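Local atomic coordinates of phenylalanine hydroxylase (PDB entry 2V27), a protein that probably uses iron, tetrahydrobiopterin and molecular oxygen to hydroxylate L-phenylalanine to L-tyrosine, the first step of phenylalanine degradation. Residues Phe168-Leu171 with Gly176-Ile179. Sequence-based numbering, arbitrary orientation.
Sequences FGLL and GLRI
The carbonyl O of L171 takes the N-H of R178 at 2.9 Å. The same O also meets CA of L177 in a CA-H...O contact of 3.4 Å. The return bond, from L171 N to R178 O, is 2.7 Å long and nearly straight (173° at the hydrogen). These two N-H...O bonds make L171 and R178 an antiparallel hydrogen-bonded pair; L170 and I179 form the adjoining non-hydrogen-bonded pair of this β-hairpin. On the face bearing L170 and I179, the two side chains lie side by side and point the same way, CD2 of L170 at 4.2 Å from CG1 of I179. In one of its two conformers, CD2 of L177 also reaches CD1 of L170. Beyond CB, R178 turns from L171 and runs back along its own strand: NH1, with the acceptor in the guanidinium plane, donates to L177 O at 3.1 Å. NH2 adds a weak hydrogen bond to K175 O, so the guanidinium group spans two backbone carbonyls near the turn. The hairpin follows helix 152-167, whose last residue, E167, is an iron ligand. Strand 176-179 edges the mixed sheet within the chain, strand 170-173 lies between it and strand 223-227, and helices 182-185 and 188-196 pack on I179.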
loop_
_atom_site.group_PDB
_atom_site.type_symbol
_atom_site.label_atom_id
_atom_site.label_comp_id
_atom_site.label_asym_id
_atom_site.label_seq_id
_atom_site.Cartn_x
_atom_site.Cartn_y
_atom_site.Cartn_z
ATOM N N PHE B 168 1.638 0.050 16.237
ATOM C CA PHE B 168 2.436 1.082 15.540
ATOM C C PHE B 168 2.772 2.328 16.348
ATOM O O PHE B 168 3.102 3.375 15.797
ATOM C CB PHE B 168 1.761 1.429 14.173
ATOM C CG PHE B 168 1.963 0.332 13.167
ATOM C CD1 PHE B 168 1.100 -0.750 13.127
ATOM C CD2 PHE B 168 3.112 0.312 12.371
ATOM C CE1 PHE B 168 1.354 -1.845 12.291
ATOM C CE2 PHE B 168 3.371 -0.769 11.530
ATOM C CZ PHE B 168 2.473 -1.855 11.492
ATOM N N GLY B 169 2.710 2.204 17.669
ATOM C CA GLY B 169 3.016 3.345 18.533
ATOM C C GLY B 169 4.453 3.822 18.488
ATOM O O GLY B 169 5.384 3.026 18.432
ATOM N N LEU B 170 4.588 5.141 18.507
ATOM C CA LEU B 170 5.884 5.770 18.599
ATOM C C LEU B 170 5.964 6.635 19.846
ATOM O O LEU B 170 4.930 6.977 20.454
ATOM C CB LEU B 170 6.142 6.680 17.375
ATOM C CG LEU B 170 6.038 6.008 15.995
ATOM C CD1 LEU B 170 6.400 7.045 14.900
ATOM C CD2 LEU B 170 6.987 4.811 15.908
ATOM N N LEU B 171 7.195 6.988 20.209
ATOM C CA LEU B 171 7.405 7.996 21.287
ATOM C C LEU B 171 8.157 9.210 20.744
ATOM O O LEU B 171 9.118 9.061 19.970
ATOM C CB LEU B 171 8.216 7.454 22.464
ATOM C CG LEU B 171 7.833 6.117 23.100
ATOM C CD1 LEU B 171 8.820 5.877 24.257
ATOM C CD2 LEU B 171 6.432 6.217 23.610
ATOM N N GLY B 176 14.937 12.076 20.918
ATOM C CA GLY B 176 14.492 11.868 19.547
ATOM C C GLY B 176 13.342 10.871 19.488
ATOM O O GLY B 176 12.828 10.432 20.535
ATOM N N LEU B 177 12.975 10.491 18.270
ATOM C CA LEU B 177 11.863 9.562 18.038
ATOM C C LEU B 177 12.250 8.143 18.430
ATOM O O LEU B 177 13.354 7.663 18.061
ATOM C CB LEU B 177 11.483 9.603 16.563
ATOM C CG LEU B 177 10.119 9.107 16.107
ATOM C CD1 LEU B 177 9.012 10.045 16.617
ATOM C CD2 LEU B 177 10.091 9.014 14.564
ATOM N N ARG B 178 11.336 7.461 19.141
ATOM C CA ARG B 178 11.554 6.062 19.528
ATOM C C ARG B 178 10.299 5.278 19.182
ATOM O O ARG B 178 9.233 5.834 18.806
ATOM C CB ARG B 178 11.929 5.922 21.016
ATOM C CG ARG B 178 13.259 6.632 21.452
ATOM C CD ARG B 178 14.472 5.964 20.837
ATOM N NE ARG B 178 15.709 6.489 21.407
ATOM C CZ ARG B 178 16.348 7.533 20.887
ATOM N NH1 ARG B 178 15.838 8.117 19.798
ATOM N NH2 ARG B 178 17.494 7.990 21.440
ATOM N N ILE B 179 10.414 3.974 19.375
ATOM C CA ILE B 179 9.377 3.012 18.989
ATOM C C ILE B 179 8.882 2.146 20.144
ATOM O O ILE B 179 9.707 1.601 20.882
ATOM C CB ILE B 179 9.922 2.003 17.932
ATOM C CG1 ILE B 179 10.526 2.758 16.734
ATOM C CG2 ILE B 179 8.786 1.075 17.445
ATOM C CD1 ILE B 179 11.552 1.910 15.983
#